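Local coordinates for heme-binding protein A (Haemophilus parasuis 29755, PDB 3TPA) that probably binds glutathione, despite its heme-binding name, as a bacterial extracellular solute-binding protein of family 5, at residues M19-A24 against F32-Q37; K84-T89 against I164-Y169; P191-T196 against T206-Y211; G214-E219 against A506-S511. The protein carries 1 engineered substitution. One frame throughout, in Å; residues are numbered along the deposited sequence. Where two conformers were deposited one is given.

Contact 1. Residues M19-A24 against F32-Q37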
# COMPACT_ATOMS: atom_id res chain seq x y z
N MET A 19 14.64 -9.75 4.13
CA MET A 19 14.65 -10.46 5.41
C MET A 19 13.87 -11.77 5.36
O MET A 19 14.33 -12.81 5.84
CB MET A 19 14.11 -9.56 6.52
CG MET A 19 14.94 -8.30 6.74
SD MET A 19 16.59 -8.68 7.36
CE MET A 19 17.48 -7.18 6.93
N LYS A 20 12.67 -11.73 4.78
CA LYS A 20 11.81 -12.92 4.75
C LYS A 20 11.38 -13.30 3.33
O LYS A 20 10.94 -12.44 2.57
CB LYS A 20 10.58 -12.67 5.64
CG LYS A 20 10.88 -12.88 7.11
CD LYS A 20 9.93 -12.10 7.98
CE LYS A 20 10.41 -12.06 9.42
NZ LYS A 20 9.70 -10.99 10.19
N LEU A 21 11.52 -14.57 2.97
CA LEU A 21 11.05 -15.04 1.67
C LEU A 21 9.70 -15.76 1.75
O LEU A 21 9.42 -16.70 1.00
CB LEU A 21 12.09 -15.95 1.01
CG LEU A 21 13.41 -15.26 0.64
CD1 LEU A 21 14.45 -16.29 0.28
CD2 LEU A 21 13.22 -14.24 -0.49
N SER A 22 8.87 -15.32 2.69
CA SER A 22 7.56 -15.94 2.92
C SER A 22 6.53 -14.84 3.10
O SER A 22 6.49 -14.21 4.15
CB SER A 22 7.60 -16.82 4.17
OG SER A 22 6.31 -17.30 4.53
N PRO A 23 5.72 -14.59 2.06
CA PRO A 23 4.75 -13.47 2.09
C PRO A 23 3.78 -13.49 3.26
O PRO A 23 3.43 -12.41 3.72
CB PRO A 23 3.98 -13.60 0.76
CG PRO A 23 4.42 -14.86 0.13
CD PRO A 23 5.75 -15.24 0.74
N ALA A 24 3.35 -14.66 3.73
CA ALA A 24 2.37 -14.68 4.82
C ALA A 24 2.88 -13.97 6.08
O ALA A 24 2.10 -13.40 6.85
CB ALA A 24 1.97 -16.13 5.16
N PHE A 32 8.30 -8.68 -0.45
CA PHE A 32 7.33 -9.25 -1.38
C PHE A 32 7.92 -9.37 -2.78
O PHE A 32 7.64 -10.32 -3.50
CB PHE A 32 6.07 -8.40 -1.42
CG PHE A 32 5.21 -8.51 -0.18
CD1 PHE A 32 5.12 -9.69 0.53
CD2 PHE A 32 4.46 -7.42 0.24
CE1 PHE A 32 4.29 -9.79 1.67
CE2 PHE A 32 3.62 -7.51 1.38
CZ PHE A 32 3.55 -8.69 2.09
N ASN A 33 8.75 -8.41 -3.17
CA ASN A 33 9.33 -8.40 -4.49
C ASN A 33 10.21 -9.64 -4.74
O ASN A 33 10.36 -10.10 -5.87
CB ASN A 33 10.17 -7.13 -4.69
CG ASN A 33 9.31 -5.91 -4.86
OD1 ASN A 33 8.24 -5.99 -5.45
ND2 ASN A 33 9.76 -4.77 -4.35
N ALA A 34 10.79 -10.16 -3.66
CA ALA A 34 11.65 -11.35 -3.73
C ALA A 34 10.88 -12.67 -3.58
O ALA A 34 11.43 -13.73 -3.82
CB ALA A 34 12.72 -11.27 -2.65
N SER A 35 9.61 -12.61 -3.17
CA SER A 35 8.84 -13.84 -2.99
C SER A 35 7.50 -13.86 -3.75
O SER A 35 7.42 -14.35 -4.87
CB SER A 35 8.61 -14.12 -1.50
OG SER A 35 7.95 -13.03 -0.87
N SER A 36 6.46 -13.31 -3.15
CA SER A 36 5.12 -13.36 -3.73
C SER A 36 5.09 -12.87 -5.17
O SER A 36 4.33 -13.38 -5.99
CB SER A 36 4.15 -12.54 -2.87
OG SER A 36 4.79 -11.35 -2.42
N GLN A 37 5.92 -11.87 -5.48
CA GLN A 37 5.83 -11.20 -6.77
C GLN A 37 6.38 -12.05 -7.90
O GLN A 37 5.98 -11.87 -9.04
CB GLN A 37 6.49 -9.81 -6.75
CG GLN A 37 5.70 -8.72 -6.01
CD GLN A 37 4.45 -8.25 -6.75
OE1 GLN A 37 4.51 -7.89 -7.92
NE2 GLN A 37 3.32 -8.25 -6.06
O HOH W 1 8.48 -12.26 1.61

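Contact 2. Residues K84-T89 against I164-Y169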
# COMPACT_ATOMS: atom_id res chain seq x y z
N LYS A 84 15.13 -29.93 -4.96
CA LYS A 84 15.78 -31.22 -4.71
C LYS A 84 15.20 -31.92 -3.49
O LYS A 84 15.42 -33.11 -3.28
CB LYS A 84 17.30 -31.08 -4.60
CG LYS A 84 17.80 -30.02 -3.63
CD LYS A 84 19.33 -30.09 -3.50
CE LYS A 84 19.88 -29.06 -2.53
NZ LYS A 84 20.01 -27.71 -3.13
N THR A 85 14.44 -31.18 -2.69
CA THR A 85 13.81 -31.69 -1.48
C THR A 85 12.35 -32.09 -1.70
O THR A 85 11.80 -32.89 -0.95
CB THR A 85 13.84 -30.63 -0.36
OG1 THR A 85 15.20 -30.28 -0.06
CG2 THR A 85 13.16 -31.12 0.90
N PHE A 86 11.73 -31.53 -2.74
CA PHE A 86 10.30 -31.70 -2.94
C PHE A 86 9.86 -31.81 -4.41
O PHE A 86 10.26 -31.02 -5.25
CB PHE A 86 9.54 -30.55 -2.29
CG PHE A 86 8.09 -30.50 -2.64
CD1 PHE A 86 7.19 -31.37 -2.05
CD2 PHE A 86 7.62 -29.57 -3.56
CE1 PHE A 86 5.83 -31.33 -2.38
CE2 PHE A 86 6.27 -29.51 -3.90
CZ PHE A 86 5.37 -30.39 -3.31
N SER A 87 9.04 -32.81 -4.69
CA SER A 87 8.40 -32.91 -6.00
C SER A 87 6.91 -33.18 -5.82
O SER A 87 6.53 -34.20 -5.24
CB SER A 87 9.04 -34.02 -6.83
OG SER A 87 8.87 -33.76 -8.21
N PRO A 88 6.05 -32.29 -6.33
CA PRO A 88 4.62 -32.48 -6.08
C PRO A 88 4.07 -33.66 -6.87
O PRO A 88 4.59 -33.99 -7.94
CB PRO A 88 4.00 -31.17 -6.59
CG PRO A 88 4.91 -30.77 -7.70
CD PRO A 88 6.31 -31.18 -7.26
N THR A 89 3.02 -34.29 -6.34
CA THR A 89 2.39 -35.41 -7.03
C THR A 89 0.99 -35.07 -7.52
O THR A 89 0.39 -35.85 -8.25
CB THR A 89 2.34 -36.66 -6.14
OG1 THR A 89 1.48 -36.41 -5.02
CG2 THR A 89 3.73 -37.01 -5.64
N ILE A 164 -0.66 -18.38 -2.36
CA ILE A 164 -1.04 -19.76 -2.05
C ILE A 164 0.19 -20.65 -2.01
O ILE A 164 0.92 -20.78 -3.01
CB ILE A 164 -2.06 -20.28 -3.08
CG1 ILE A 164 -3.30 -19.38 -3.12
CG2 ILE A 164 -2.44 -21.73 -2.78
CD1 ILE A 164 -4.00 -19.20 -1.79
N TYR A 165 0.44 -21.23 -0.84
CA TYR A 165 1.50 -22.18 -0.60
C TYR A 165 1.04 -23.61 -0.89
O TYR A 165 -0.15 -23.88 -1.08
CB TYR A 165 1.89 -22.16 0.88
CG TYR A 165 2.54 -20.88 1.37
CD1 TYR A 165 3.86 -20.88 1.84
CD2 TYR A 165 1.84 -19.68 1.39
CE1 TYR A 165 4.47 -19.70 2.31
CE2 TYR A 165 2.42 -18.52 1.85
CZ TYR A 165 3.73 -18.53 2.31
OH TYR A 165 4.29 -17.35 2.77
N SER A 166 1.99 -24.54 -0.90
CA SER A 166 1.69 -25.93 -1.17
C SER A 166 1.52 -26.67 0.14
O SER A 166 2.44 -26.73 0.94
CB SER A 166 2.84 -26.57 -1.95
OG SER A 166 2.73 -27.98 -1.90
N LYS A 167 0.34 -27.24 0.37
CA LYS A 167 0.15 -28.03 1.58
C LYS A 167 0.92 -29.35 1.48
O LYS A 167 1.39 -29.86 2.48
CB LYS A 167 -1.33 -28.29 1.85
CG LYS A 167 -1.59 -29.09 3.14
CD LYS A 167 -3.08 -29.36 3.33
CE LYS A 167 -3.39 -29.88 4.73
NZ LYS A 167 -2.76 -31.18 5.05
N GLU A 168 1.05 -29.89 0.28
CA GLU A 168 1.80 -31.14 0.12
C GLU A 168 3.24 -30.95 0.62
O GLU A 168 3.77 -31.75 1.40
CB GLU A 168 1.77 -31.63 -1.33
CG GLU A 168 2.51 -32.94 -1.55
CD GLU A 168 2.15 -33.62 -2.87
OE1 GLU A 168 1.73 -32.92 -3.82
OE2 GLU A 168 2.30 -34.85 -2.94
N TYR A 169 3.86 -29.87 0.17
CA TYR A 169 5.19 -29.48 0.61
C TYR A 169 5.20 -29.24 2.11
O TYR A 169 6.07 -29.73 2.82
CB TYR A 169 5.56 -28.20 -0.14
CG TYR A 169 6.97 -27.64 0.03
CD1 TYR A 169 8.09 -28.47 0.08
CD2 TYR A 169 7.16 -26.26 0.10
CE1 TYR A 169 9.39 -27.92 0.20
CE2 TYR A 169 8.43 -25.71 0.21
CZ TYR A 169 9.54 -26.54 0.27
OH TYR A 169 10.78 -25.95 0.38
O HOH W 2 5.10 -35.05 -3.16

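Contact 3. Residues P191-T196 against T206-Y211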
# COMPACT_ATOMS: atom_id res chain seq x y z
N PRO A 191 5.53 -17.52 -11.80
CA PRO A 191 6.30 -17.44 -13.05
C PRO A 191 7.80 -17.66 -12.90
O PRO A 191 8.45 -17.93 -13.90
CB PRO A 191 6.00 -16.02 -13.56
CG PRO A 191 5.61 -15.25 -12.32
CD PRO A 191 4.88 -16.25 -11.47
N PHE A 192 8.34 -17.53 -11.69
CA PHE A 192 9.76 -17.77 -11.46
C PHE A 192 9.99 -18.75 -10.32
O PHE A 192 9.21 -18.81 -9.36
CB PHE A 192 10.52 -16.46 -11.21
CG PHE A 192 10.51 -15.52 -12.39
CD1 PHE A 192 11.43 -15.66 -13.41
CD2 PHE A 192 9.56 -14.52 -12.48
CE1 PHE A 192 11.43 -14.81 -14.50
CE2 PHE A 192 9.54 -13.66 -13.57
CZ PHE A 192 10.48 -13.82 -14.58
N ILE A 193 11.06 -19.52 -10.44
CA ILE A 193 11.47 -20.52 -9.46
C ILE A 193 12.68 -20.03 -8.66
O ILE A 193 13.70 -19.63 -9.24
CB ILE A 193 11.86 -21.82 -10.16
CG1 ILE A 193 10.64 -22.42 -10.87
CG2 ILE A 193 12.48 -22.80 -9.16
CD1 ILE A 193 11.00 -23.47 -11.91
N PHE A 194 12.58 -20.06 -7.35
CA PHE A 194 13.69 -19.70 -6.48
C PHE A 194 14.81 -20.74 -6.60
O PHE A 194 14.63 -21.91 -6.27
CB PHE A 194 13.18 -19.60 -5.03
CG PHE A 194 14.25 -19.38 -3.99
CD1 PHE A 194 14.75 -18.11 -3.74
CD2 PHE A 194 14.72 -20.44 -3.23
CE1 PHE A 194 15.73 -17.91 -2.77
CE2 PHE A 194 15.68 -20.25 -2.25
CZ PHE A 194 16.19 -18.98 -2.02
N GLN A 195 15.98 -20.30 -7.08
CA GLN A 195 17.13 -21.19 -7.20
C GLN A 195 17.62 -21.60 -5.81
O GLN A 195 17.97 -20.76 -4.99
CB GLN A 195 18.25 -20.51 -7.98
CG GLN A 195 19.08 -21.45 -8.83
CD GLN A 195 20.20 -20.75 -9.57
OE1 GLN A 195 20.21 -20.68 -10.80
NE2 GLN A 195 21.16 -20.22 -8.81
N THR A 196 17.65 -22.91 -5.56
CA THR A 196 18.07 -23.43 -4.25
C THR A 196 19.55 -23.18 -3.96
O THR A 196 19.95 -23.02 -2.81
CB THR A 196 17.74 -24.93 -4.08
OG1 THR A 196 18.69 -25.53 -3.19
CG2 THR A 196 17.79 -25.65 -5.41
N THR A 206 14.97 -18.62 -11.71
CA THR A 206 14.87 -19.14 -13.07
C THR A 206 13.42 -19.20 -13.51
O THR A 206 12.54 -19.44 -12.70
CB THR A 206 15.43 -20.57 -13.13
OG1 THR A 206 16.83 -20.55 -12.80
CG2 THR A 206 15.26 -21.14 -14.53
N ALA A 207 13.17 -18.99 -14.79
CA ALA A 207 11.80 -19.04 -15.29
C ALA A 207 11.17 -20.42 -15.11
O ALA A 207 11.82 -21.45 -15.30
CB ALA A 207 11.75 -18.63 -16.76
N ASN A 208 9.90 -20.42 -14.75
CA ASN A 208 9.10 -21.63 -14.66
C ASN A 208 8.53 -21.99 -16.03
O ASN A 208 7.67 -21.28 -16.57
CB ASN A 208 7.95 -21.42 -13.66
CG ASN A 208 7.03 -22.62 -13.57
OD1 ASN A 208 7.36 -23.71 -14.04
ND2 ASN A 208 5.87 -22.42 -12.94
N VAL A 209 8.98 -23.11 -16.59
CA VAL A 209 8.53 -23.51 -17.92
C VAL A 209 7.05 -23.89 -17.93
O VAL A 209 6.37 -23.74 -18.94
CB VAL A 209 9.34 -24.69 -18.46
CG1 VAL A 209 8.79 -25.11 -19.83
CG2 VAL A 209 10.81 -24.32 -18.55
N ASP A 210 6.56 -24.38 -16.79
CA ASP A 210 5.20 -24.91 -16.71
C ASP A 210 4.15 -23.88 -16.31
O ASP A 210 2.97 -24.21 -16.18
CB ASP A 210 5.16 -26.11 -15.76
CG ASP A 210 5.94 -27.30 -16.28
OD1 ASP A 210 5.84 -27.59 -17.49
OD2 ASP A 210 6.65 -27.95 -15.49
N TYR A 211 4.57 -22.64 -16.11
CA TYR A 211 3.67 -21.57 -15.68
C TYR A 211 2.41 -21.55 -16.49
O TYR A 211 2.45 -21.56 -17.72
CB TYR A 211 4.36 -20.21 -15.77
CG TYR A 211 3.59 -19.11 -15.07
CD1 TYR A 211 3.02 -19.33 -13.82
CD2 TYR A 211 3.44 -17.87 -15.65
CE1 TYR A 211 2.32 -18.33 -13.17
CE2 TYR A 211 2.75 -16.86 -15.01
CZ TYR A 211 2.18 -17.10 -13.78
OH TYR A 211 1.49 -16.08 -13.15
O HOH W 3 7.42 -18.56 -16.39

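Contact 4. Residues G214-E219 against A506-S511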
# COMPACT_ATOMS: atom_id res chain seq x y z
N GLY A 214 1.76 -19.32 -19.41
CA GLY A 214 2.81 -19.40 -20.42
C GLY A 214 4.13 -18.95 -19.83
O GLY A 214 4.15 -18.05 -18.98
N LYS A 215 5.22 -19.57 -20.26
CA LYS A 215 6.55 -19.29 -19.73
C LYS A 215 6.99 -17.84 -19.95
O LYS A 215 6.75 -17.26 -21.00
CB LYS A 215 7.56 -20.24 -20.37
CG LYS A 215 8.97 -19.71 -20.37
CD LYS A 215 9.87 -20.53 -21.26
CE LYS A 215 10.64 -21.53 -20.43
NZ LYS A 215 11.42 -20.86 -19.36
N ALA A 216 7.64 -17.26 -18.94
CA ALA A 216 8.13 -15.88 -18.98
C ALA A 216 9.19 -15.69 -20.06
O ALA A 216 9.90 -16.63 -20.43
CB ALA A 216 8.70 -15.48 -17.64
N ASP A 217 9.32 -14.46 -20.54
CA ASP A 217 10.28 -14.16 -21.60
C ASP A 217 11.70 -14.20 -21.07
O ASP A 217 12.62 -14.56 -21.79
CB ASP A 217 9.98 -12.82 -22.27
CG ASP A 217 8.61 -12.79 -22.93
OD1 ASP A 217 8.39 -13.57 -23.89
OD2 ASP A 217 7.76 -11.99 -22.50
N ILE A 218 11.88 -13.83 -19.80
CA ILE A 218 13.22 -13.80 -19.20
C ILE A 218 13.59 -15.11 -18.49
O ILE A 218 12.88 -15.56 -17.60
CB ILE A 218 13.38 -12.63 -18.22
CG1 ILE A 218 13.18 -11.31 -18.94
CG2 ILE A 218 14.75 -12.67 -17.56
CD1 ILE A 218 12.97 -10.14 -18.01
N GLU A 219 14.72 -15.68 -18.87
CA GLU A 219 15.12 -16.98 -18.34
C GLU A 219 15.73 -16.94 -16.94
O GLU A 219 15.59 -17.89 -16.18
CB GLU A 219 16.08 -17.68 -19.31
CG GLU A 219 15.37 -18.35 -20.46
CD GLU A 219 14.66 -19.63 -20.04
OE1 GLU A 219 13.71 -20.04 -20.74
OE2 GLU A 219 15.07 -20.23 -19.02
N ALA A 506 7.01 -6.71 -10.57
CA ALA A 506 6.86 -8.04 -11.16
C ALA A 506 7.59 -8.10 -12.50
O ALA A 506 7.51 -7.17 -13.29
CB ALA A 506 5.37 -8.40 -11.34
N PHE A 507 8.33 -9.18 -12.73
CA PHE A 507 9.13 -9.28 -13.95
C PHE A 507 8.56 -10.24 -14.99
O PHE A 507 9.11 -10.38 -16.08
CB PHE A 507 10.59 -9.57 -13.60
CG PHE A 507 11.20 -8.50 -12.73
CD1 PHE A 507 11.43 -7.22 -13.25
CD2 PHE A 507 11.52 -8.75 -11.41
CE1 PHE A 507 11.98 -6.23 -12.46
CE2 PHE A 507 12.06 -7.75 -10.62
CZ PHE A 507 12.30 -6.49 -11.14
N TYR A 508 7.43 -10.88 -14.67
CA TYR A 508 6.70 -11.64 -15.68
C TYR A 508 6.19 -10.67 -16.73
O TYR A 508 5.77 -9.57 -16.40
CB TYR A 508 5.51 -12.40 -15.08
CG TYR A 508 4.82 -13.27 -16.09
CD1 TYR A 508 5.42 -14.45 -16.55
CD2 TYR A 508 3.58 -12.91 -16.63
CE1 TYR A 508 4.79 -15.26 -17.49
CE2 TYR A 508 2.95 -13.71 -17.57
CZ TYR A 508 3.56 -14.88 -17.99
OH TYR A 508 2.94 -15.67 -18.92
N GLY A 509 6.21 -11.07 -18.00
CA GLY A 509 5.78 -10.17 -19.06
C GLY A 509 6.86 -9.19 -19.51
O GLY A 509 6.69 -8.47 -20.48
N VAL A 510 7.98 -9.17 -18.80
CA VAL A 510 9.09 -8.28 -19.15
C VAL A 510 10.10 -8.98 -20.07
O VAL A 510 10.37 -10.18 -19.92
CB VAL A 510 9.82 -7.74 -17.90
CG1 VAL A 510 11.06 -6.94 -18.29
CG2 VAL A 510 8.88 -6.88 -17.06
N SER A 511 10.66 -8.22 -21.01
CA SER A 511 11.64 -8.74 -21.95
C SER A 511 12.85 -7.82 -22.08
O SER A 511 12.78 -6.65 -21.70
CB SER A 511 11.00 -8.97 -23.33
OG SER A 511 10.42 -7.78 -23.82
O HOH W 4 6.57 -13.04 -20.31
O HOH W 5 9.42 -12.34 -18.41

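Contact 1. Residues M19-A24 against F32-Q37
P23 sets its pyrrolidine ring among F32, S35 and S36 and gives more surface to the contact than any other residue. P23 CB lies 3.9 Å from F32 CE1 and also touches S36 CB. P23 CD faces S35 OG at 3.5 Å. The F32 ring presents its edge, with P23 O 3.4 Å from F32 CE1 and close to the ring plane; the same ring also meets that of Y121. S35 comes next in buried surface. Its OG stands between the backbone N and the carbonyl carbon (chi1 57°), from where the hydroxyl faces segment 19-24 and meets a bridging water. That water donates to K20 O at 2.6 Å and lies 2.7 Å from S35 OG. S35 CB rests on the backbone of L21, 3.7 Å from L21 O. L21 itself reaches across with one methyl branch, L21 CD2, which touches A34 CB at 3.7 Å. Within segment 32-37, F32 O accepts from S35 N and Q37 N, from opposite faces of its plane, which helps hold the turn before the helix. S22 OG turns elsewhere, to D183 and Y165, and S36 OG bonds to D160. The arrangement is a strand-to-helix connection: the loop between strand 9-14 and helix 36-39 folds back on itself, with P23 buried in the fold and a water joining K20 O to S35 OG.

Contact 2. Residues K84-T89 against I164-Y169
F86 offers one ring face to Y169, and most of the apolar contact is theirs. Y169 CB sits above the middle of the F86 ring, 3.8 Å from its centroid and 9° off the normal, a CH-pi contact. The two rings meet obliquely, their planes at 43°, with F86 CG 3.4 Å from Y169 CD1. On the opposite face of F86 lies P88 N, and E168 CG comes up in the ring plane, at the edge, 3.8 Å from F86 CE1. The far end of the ring, CZ, nears S166 OG, the N-cap group that accepts from Y169 N at 3.0 Å. S87 takes part through its carbonyl: a water donates to S87 O and, weakly, to E168 OE2. At P88 the chain passes the carboxylate, P88 CA lying 3.7 Å from E168 OE1. T89 then holds E168 by two bonds. T89 N donates to E168 OE1 at 3.1 Å, from above the carboxylate plane, and T89 OG1 donates to the syn lone pair of E168 OE2 at 2.7 Å. The E168 chain, with CG anti to the backbone N (chi1 -179°), runs out extended to meet them. The loop thus lies against the start of helix 167-175, where Q172 takes hold of T85 O; helix 94-105 approaches that start through D96, bonded to K167 N, and Y169 also packs on T181 and L182 of helix 181-184.

Contact 3. Residues P191-T196 against T206-Y211
P191 O is gripped twice: N208 N donates to it at 3.0 Å, from 43° above the carbonyl plane, and a water donates at 2.8 Å. The same water also donates to N208 O, tying the entry of strand 192-194 to the exit of strand 202-207, the two arms of an antiparallel beta hairpin at the edge of a mixed sheet. Farther along, I193 and T206 form a hydrogen-bonded pair. I193 N reaches T206 O at 2.7 Å, and T206 N returns to I193 O at 3.0 Å. F192 and A207 are the adjoining non-hydrogen-bonded pair, where F192 CA leans on T206 O. Beyond the strands the main side-chain contact is between P191 and Y211, which lie side by side. A chi1 of -168° carries the Y211 ring away from its own N and turns one face to the proline: P191 CA stands over the ring centre, and P191 CB makes a CH-pi contact 3.9 Å from the Y211 centroid. Y211 OH is bonded to N41. I193 sends CD1 across to the N208 backbone, 3.8 Å from N208 CA. N208 opens a type I turn ending at Y211, and its side chain, whose ND2 bonds to G190 O, folds over as an Asx turn: D210 N donates to N208 OD1 at 2.9 Å, from well above the amide plane.

Contact 4. Residues G214-E219 against A506-S511
Y508 lays its ring alongside the chain from G214 to A216. Its CB starts away from that segment, but the first torsion (chi1 -175°) brings the ring back. Y508 OH then donates to G214 O at 2.7 Å, tilted 33° from the carbonyl plane, and G214 O lies at the edge of the ring, in its plane. A216 CB meets the ring obliquely, 3.6 Å from Y508 CD1. I218 and V510 touch by their branch ends, I218 CD1 to V510 CG1 at 3.7 Å, while I218 CG1 presses close on V510 O at 3.2 Å. D217 CB approaches the same carbonyl, 3.6 Å from V510 O. Two waters bridge the segments. One accepts from I218 N and donates to F507 O and, at 2.8 Å, to V510 O; the other accepts from D217 N, donates to D217 OD2 at 2.7 Å, and takes a weak bond from G509 N. Y211 meets Y508 edge-to-face, on the side of the Y508 ring opposite that second water. Segment 506-511 contains a type II beta turn from F507 to V510, with glycine at its third position, that settles against the loop leading into strand 220-225 of the mixed sheet.

After strand 9-14 the chain closes the short loop of contact 1, joining that loop to helix 36-39. Contact 2, from K84 to Y169, brings the loop before helix 94-105 to helix 167-175; contact 3 pairs two strands at the edge of the five-stranded mixed sheet. Contact 4 closes last, spanning the whole six-stranded sheet and tying the C-terminal part to the loop before strand 220-225. The four follow in series; none nests or crosses, although the C13-C241 disulfide encloses the first three and crosses contact 4. In space, A24 N probably bonds to Y165 OH, L21 packs on F194, and A207 bonds to E219. Contacts 2 and 4 stay apart, about 15 Å between nearest atoms.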